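Local coordinates for putative tetR-family transcriptional regulator (Streptomyces coelicolor, PDB 3FIW), which probably binds DNA at regulatory sites as a TetR-family transcriptional regulator, most likely a repressor, at residues R135-L140 and M152-A157; R49-R54 and P60-Y65. All coordinates share one frame; numbering follows the deposited sequence.

Both contacts join helices close in sequence, contact 2 first along the chain and contact 1 well after it, on opposite sides of the chain's centre. Contact 2 (R49-R54 with P60-Y65) pairs helices 48-55 and 60-63 of the N-terminal TetR region, in the predicted helix-turn-helix. Contact 1 (R135-L140 with M152-A157) pairs helices 130-142 and 147-170 in the C-terminal TetR-like region, where the second subunit is also met. Their centres lie about 39 Å apart and their nearest atoms about 27 Å, with no touch. This separation matches the TetR plan, a small DNA-binding part joined to a larger helical part that forms the dimer.

Contact 1: residues R135-L140 and M152-A157; sequences RKMDFL and MAMLAA
M137 and M154 mark where helices 130-142 and 147-170 come closest among these residues, their CA atoms 8.7 Å apart, while the axes of 135-140 and 152-157 approach to 11.9 Å with their directions 126° apart, closer to antiparallel than to parallel. This is a helix-helix contact of the C-terminal, all-helical part of a TetR-type regulator, and it is bridged entirely by side chains. Both methionines are selenomethionines. M154 carries the contact: its side chain reaches across the gap and lies among K136, M137 and L140. M137 and M154 pass alongside each other in opposite directions, the CE methyl of M137 ending 4.1 Å from CG of M154. M137 has its CG anti to the backbone N (chi1 -155°), and bends at the next two torsions bring the methyl nearer to 152-157 than the direction of its CB alone would suggest. L140 instead crosses M154 at a slant. Its CD1 methyl meets both CG and SE, touching the middle of the M154 chain rather than its end. No hydrogen bond joins the segments, and the contact is modest, burying 166 Å² in all. K136 adds the root of its chain; its extended remainder takes NZ to a hydrogen bond with OD1 of N103 on helix 96-112, the helix whose F100 also touches M154. On the same helix as M154, A153 and A156 pack on L204 and F160 of the second subunit, so this part of helix 147-170 also takes part in the dimer contact. M154 is also bent at chi2 and chi3, which turns its terminal methyl toward the K136 side of the facing helix, where CE lies 4.3 Å from CB of K136.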
loop_
_atom_site.group_PDB
_atom_site.type_symbol
_atom_site.label_atom_id
_atom_site.label_comp_id
_atom_site.label_asym_id
_atom_site.label_seq_id
_atom_site.Cartn_x
_atom_site.Cartn_y
_atom_site.Cartn_z
ATOM N N ARG A 135 -0.735 14.572 -20.019
ATOM C CA ARG A 135 -1.476 15.844 -19.979
ATOM C C ARG A 135 -1.443 16.462 -18.557
ATOM O O ARG A 135 -1.229 17.676 -18.391
ATOM C CB ARG A 135 -2.919 15.677 -20.489
ATOM C CG ARG A 135 -3.036 15.283 -21.972
ATOM C CD ARG A 135 -4.299 15.829 -22.626
ATOM N NE ARG A 135 -4.535 15.171 -23.914
ATOM C CZ ARG A 135 -4.386 15.736 -25.119
ATOM N NH1 ARG A 135 -4.021 17.015 -25.257
ATOM N NH2 ARG A 135 -4.630 15.012 -26.207
ATOM N N LYS A 136 -1.642 15.600 -17.563
ATOM C CA LYS A 136 -1.518 15.953 -16.148
ATOM C C LYS A 136 -0.115 16.458 -15.848
ATOM O O LYS A 136 0.053 17.503 -15.235
ATOM C CB LYS A 136 -1.863 14.750 -15.272
ATOM C CG LYS A 136 -3.316 14.428 -15.221
ATOM C CD LYS A 136 -3.566 13.186 -14.360
ATOM C CE LYS A 136 -5.025 12.777 -14.434
ATOM N NZ LYS A 136 -5.212 11.565 -13.624
HETATM N N MSE A 137 0.898 15.731 -16.314
HETATM C CA MSE A 137 2.267 16.166 -16.116
HETATM C C MSE A 137 2.569 17.498 -16.792
HETATM O O MSE A 137 3.202 18.345 -16.167
HETATM C CB MSE A 137 3.248 15.119 -16.596
HETATM C CG MSE A 137 4.585 15.230 -15.893
HETATM SE SE MSE A 137 4.370 14.692 -14.015
HETATM C CE MSE A 137 3.818 12.793 -14.135
ATOM N N ASP A 138 2.122 17.677 -18.051
ATOM C CA ASP A 138 2.282 18.940 -18.791
ATOM C C ASP A 138 1.673 20.117 -18.063
ATOM O O ASP A 138 2.281 21.187 -17.981
ATOM C CB ASP A 138 1.653 18.849 -20.188
ATOM C CG ASP A 138 2.507 18.045 -21.169
ATOM O OD1 ASP A 138 1.951 17.619 -22.228
ATOM O OD2 ASP A 138 3.726 17.851 -20.870
ATOM N N PHE A 139 0.469 19.920 -17.534
ATOM C CA PHE A 139 -0.178 20.927 -16.701
ATOM C C PHE A 139 0.668 21.364 -15.500
ATOM O O PHE A 139 0.729 22.554 -15.200
ATOM C CB PHE A 139 -1.530 20.412 -16.223
ATOM C CG PHE A 139 -2.137 21.252 -15.153
ATOM C CD1 PHE A 139 -2.734 22.488 -15.468
ATOM C CD2 PHE A 139 -2.055 20.854 -13.826
ATOM C CE1 PHE A 139 -3.298 23.304 -14.458
ATOM C CE2 PHE A 139 -2.619 21.622 -12.809
ATOM C CZ PHE A 139 -3.255 22.867 -13.128
ATOM N N LEU A 140 1.289 20.400 -14.809
ATOM C CA LEU A 140 2.101 20.679 -13.623
ATOM C C LEU A 140 3.374 21.424 -14.037
ATOM O O LEU A 140 3.811 22.366 -13.376
ATOM C CB LEU A 140 2.442 19.379 -12.858
ATOM C CG LEU A 140 1.359 18.743 -11.965
ATOM C CD1 LEU A 140 1.815 17.406 -11.429
ATOM C CD2 LEU A 140 0.986 19.696 -10.798
HETATM N N MSE A 152 8.051 12.762 -9.312
HETATM C CA MSE A 152 8.262 12.154 -7.970
HETATM C C MSE A 152 7.072 12.313 -7.048
HETATM O O MSE A 152 6.635 11.317 -6.457
HETATM C CB MSE A 152 9.535 12.676 -7.336
HETATM C CG MSE A 152 10.761 12.421 -8.240
HETATM SE SE MSE A 152 11.107 10.499 -8.462
HETATM C CE MSE A 152 10.221 10.124 -10.129
ATOM N N ALA A 153 6.528 13.538 -6.979
ATOM C CA ALA A 153 5.305 13.856 -6.229
ATOM C C ALA A 153 4.142 13.009 -6.639
ATOM O O ALA A 153 3.446 12.388 -5.765
ATOM C CB ALA A 153 4.941 15.341 -6.380
HETATM N N MSE A 154 3.937 12.948 -7.950
HETATM C CA MSE A 154 2.888 12.089 -8.496
HETATM C C MSE A 154 3.056 10.619 -8.152
HETATM O O MSE A 154 2.088 9.975 -7.818
HETATM C CB MSE A 154 2.799 12.253 -10.005
HETATM C CG MSE A 154 2.392 13.643 -10.389
HETATM SE SE MSE A 154 0.474 13.911 -10.261
HETATM C CE MSE A 154 -0.024 12.890 -11.843
ATOM N N LEU A 155 4.266 10.071 -8.278
ATOM C CA LEU A 155 4.535 8.720 -7.809
ATOM C C LEU A 155 4.302 8.552 -6.292
ATOM O O LEU A 155 3.631 7.614 -5.885
ATOM C CB LEU A 155 5.957 8.291 -8.182
ATOM C CG LEU A 155 6.209 8.068 -9.681
ATOM C CD1 LEU A 155 7.674 7.710 -9.939
ATOM C CD2 LEU A 155 5.284 6.986 -10.270
ATOM N N ALA A 156 4.846 9.484 -5.483
ATOM C CA ALA A 156 4.708 9.454 -4.047
ATOM C C ALA A 156 3.247 9.410 -3.647
ATOM O O ALA A 156 2.864 8.643 -2.789
ATOM C CB ALA A 156 5.379 10.718 -3.384
ATOM N N ALA A 157 2.461 10.282 -4.257
ATOM C CA ALA A 157 1.083 10.513 -3.913
ATOM C C ALA A 157 0.299 9.248 -4.125
ATOM O O ALA A 157 -0.459 8.853 -3.272
ATOM C CB ALA A 157 0.509 11.670 -4.748
#

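Contact 2: residues R49-R54 and P60-Y65; sequences RRLAKR and PSLYWY
L62 reaches from the short helix 60-63 to helix 48-55, where it meets L51 and A52. One methyl does nearly all the work. With CG anti to the carbonyl carbon (chi1 -66°) and CD1 anti to CA (chi2 -174°), the chain is stretched out and CD1 is carried to the surface of the facing helix. There it presses on the backbone as well as on side chains: CD1 of L62 lies 3.5 Å from N of A52 and 3.6 Å from its CA, a van der Waals contact of the methyl with the backbone. The small CB of A52 stands beside the same methyl, 3.8 Å from CD1 of L62. This close seating goes with the short separation of the backbones, 6.8 Å between the CA atoms of A52 and L62. L51, one residue before A52, crosses L62 obliquely. Its branch point makes the closest touch, CG to CD1 of L62 at 3.8 Å, and its CD2 methyl lies 4.0 Å from that same CD1. Beyond L62, L51 also packs on V30, E33 and A34 of helix 27-41, so it links the pair to the first helix of the domain. T48 and L55 of helix 48-55 touch L62 as well. All three touching residues are buried. Within 60-65, a weak hydrogen bond runs from Y63 N to P60 O. Two short helices joined by a brief link and packed through a small apolar contact are consistent with the helix-turn-helix predicted for this region; as in other TetR regulators, the second helix would probably be the one presented to DNA.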
loop_
_atom_site.group_PDB
_atom_site.type_symbol
_atom_site.label_atom_id
_atom_site.label_comp_id
_atom_site.label_asym_id
_atom_site.label_seq_id
_atom_site.Cartn_x
_atom_site.Cartn_y
_atom_site.Cartn_z
ATOM N N ARG A 49 -16.353 -19.724 -10.836
ATOM C CA ARG A 49 -17.564 -20.468 -10.566
ATOM C C ARG A 49 -18.629 -19.597 -9.879
ATOM O O ARG A 49 -19.813 -19.667 -10.221
ATOM C CB ARG A 49 -17.283 -21.855 -9.916
ATOM C CG ARG A 49 -17.553 -22.025 -8.460
ATOM C CD ARG A 49 -18.849 -22.800 -8.177
ATOM N NE ARG A 49 -19.075 -22.924 -6.727
ATOM C CZ ARG A 49 -19.410 -21.912 -5.908
ATOM N NH1 ARG A 49 -19.599 -20.679 -6.374
ATOM N NH2 ARG A 49 -19.571 -22.131 -4.604
ATOM N N ARG A 50 -18.205 -18.718 -8.985
ATOM C CA ARG A 50 -19.141 -17.891 -8.255
ATOM C C ARG A 50 -19.732 -16.798 -9.161
ATOM O O ARG A 50 -20.934 -16.507 -9.093
ATOM C CB ARG A 50 -18.418 -17.282 -7.053
ATOM C CG ARG A 50 -19.207 -17.287 -5.783
ATOM C CD ARG A 50 -18.241 -17.287 -4.634
ATOM N NE ARG A 50 -18.932 -17.474 -3.365
ATOM C CZ ARG A 50 -18.321 -17.644 -2.201
ATOM N NH1 ARG A 50 -16.989 -17.641 -2.137
ATOM N NH2 ARG A 50 -19.045 -17.808 -1.102
ATOM N N LEU A 51 -18.896 -16.216 -10.023
ATOM C CA LEU A 51 -19.344 -15.268 -11.013
ATOM C C LEU A 51 -20.340 -15.908 -11.987
ATOM O O LEU A 51 -21.385 -15.312 -12.292
ATOM C CB LEU A 51 -18.133 -14.658 -11.753
ATOM C CG LEU A 51 -18.304 -13.759 -12.987
ATOM C CD1 LEU A 51 -19.113 -12.501 -12.708
ATOM C CD2 LEU A 51 -16.936 -13.401 -13.496
ATOM N N ALA A 52 -20.014 -17.114 -12.474
ATOM C CA ALA A 52 -20.905 -17.843 -13.376
ATOM C C ALA A 52 -22.305 -17.921 -12.769
ATOM O O ALA A 52 -23.300 -17.632 -13.426
ATOM C CB ALA A 52 -20.381 -19.237 -13.647
ATOM N N LYS A 53 -22.347 -18.311 -11.505
ATOM C CA LYS A 53 -23.584 -18.534 -10.786
ATOM C C LYS A 53 -24.362 -17.231 -10.597
ATOM O O LYS A 53 -25.547 -17.217 -10.829
ATOM C CB LYS A 53 -23.256 -19.258 -9.475
ATOM C CG LYS A 53 -24.084 -18.882 -8.288
ATOM C CD LYS A 53 -25.181 -19.898 -8.025
ATOM C CE LYS A 53 -25.701 -19.693 -6.622
ATOM N NZ LYS A 53 -24.558 -19.244 -5.761
ATOM N N ARG A 54 -23.694 -16.147 -10.196
ATOM C CA ARG A 54 -24.288 -14.785 -10.195
ATOM C C ARG A 54 -24.951 -14.439 -11.525
ATOM O O ARG A 54 -25.984 -13.781 -11.555
ATOM C CB ARG A 54 -23.237 -13.687 -9.874
ATOM C CG ARG A 54 -23.237 -13.118 -8.419
ATOM C CD ARG A 54 -23.880 -14.104 -7.410
ATOM N NE ARG A 54 -23.175 -14.290 -6.125
ATOM C CZ ARG A 54 -22.562 -15.426 -5.741
ATOM N NH1 ARG A 54 -22.526 -16.482 -6.550
ATOM N NH2 ARG A 54 -21.969 -15.508 -4.540
ATOM N N PRO A 60 -17.993 -23.060 -17.634
ATOM C CA PRO A 60 -17.138 -23.069 -18.841
ATOM C C PRO A 60 -17.451 -21.989 -19.884
ATOM O O PRO A 60 -16.568 -21.586 -20.626
ATOM C CB PRO A 60 -17.376 -24.460 -19.424
ATOM C CG PRO A 60 -17.745 -25.286 -18.210
ATOM C CD PRO A 60 -18.615 -24.384 -17.416
ATOM N N SER A 61 -18.686 -21.512 -19.943
ATOM C CA SER A 61 -19.008 -20.399 -20.823
ATOM C C SER A 61 -18.225 -19.100 -20.519
ATOM O O SER A 61 -18.105 -18.253 -21.393
ATOM C CB SER A 61 -20.512 -20.133 -20.845
ATOM O OG SER A 61 -20.859 -19.305 -19.760
ATOM N N LEU A 62 -17.698 -18.963 -19.300
ATOM C CA LEU A 62 -16.886 -17.816 -18.919
ATOM C C LEU A 62 -15.424 -17.937 -19.318
ATOM O O LEU A 62 -14.776 -16.914 -19.490
ATOM C CB LEU A 62 -16.968 -17.537 -17.415
ATOM C CG LEU A 62 -18.325 -17.080 -16.865
ATOM C CD1 LEU A 62 -18.158 -16.703 -15.391
ATOM C CD2 LEU A 62 -18.943 -15.937 -17.697
ATOM N N TYR A 63 -14.915 -19.166 -19.418
ATOM C CA TYR A 63 -13.607 -19.442 -20.031
ATOM C C TYR A 63 -13.327 -18.622 -21.320
ATOM O O TYR A 63 -12.207 -18.202 -21.567
ATOM C CB TYR A 63 -13.485 -20.967 -20.352
ATOM C CG TYR A 63 -12.158 -21.416 -20.954
ATOM C CD1 TYR A 63 -10.965 -21.361 -20.218
ATOM C CD2 TYR A 63 -12.097 -21.910 -22.260
ATOM C CE1 TYR A 63 -9.731 -21.755 -20.787
ATOM C CE2 TYR A 63 -10.875 -22.329 -22.822
ATOM C CZ TYR A 63 -9.713 -22.241 -22.095
ATOM O OH TYR A 63 -8.516 -22.647 -22.696
ATOM N N TRP A 64 -14.359 -18.405 -22.126
ATOM C CA TRP A 64 -14.251 -17.717 -23.401
ATOM C C TRP A 64 -13.994 -16.226 -23.267
ATOM O O TRP A 64 -13.484 -15.577 -24.215
ATOM C CB TRP A 64 -15.522 -18.007 -24.220
ATOM C CG TRP A 64 -15.665 -19.521 -24.384
ATOM C CD1 TRP A 64 -16.623 -20.338 -23.829
ATOM C CD2 TRP A 64 -14.759 -20.381 -25.080
ATOM N NE1 TRP A 64 -16.370 -21.660 -24.177
ATOM C CE2 TRP A 64 -15.239 -21.700 -24.954
ATOM C CE3 TRP A 64 -13.583 -20.161 -25.804
ATOM C CZ2 TRP A 64 -14.570 -22.786 -25.511
ATOM C CZ3 TRP A 64 -12.951 -21.236 -26.383
ATOM C CH2 TRP A 64 -13.430 -22.524 -26.227
ATOM N N TYR A 65 -14.364 -15.700 -22.098
ATOM C CA TYR A 65 -14.000 -14.339 -21.657
ATOM C C TYR A 65 -12.647 -14.254 -20.930
ATOM O O TYR A 65 -11.859 -13.334 -21.173
ATOM C CB TYR A 65 -15.079 -13.771 -20.722
ATOM C CG TYR A 65 -16.394 -13.606 -21.430
ATOM C CD1 TYR A 65 -16.596 -12.553 -22.328
ATOM C CD2 TYR A 65 -17.401 -14.546 -21.272
ATOM C CE1 TYR A 65 -17.797 -12.428 -23.005
ATOM C CE2 TYR A 65 -18.560 -14.429 -21.918
ATOM C CZ TYR A 65 -18.762 -13.366 -22.772
ATOM O OH TYR A 65 -19.935 -13.298 -23.435
#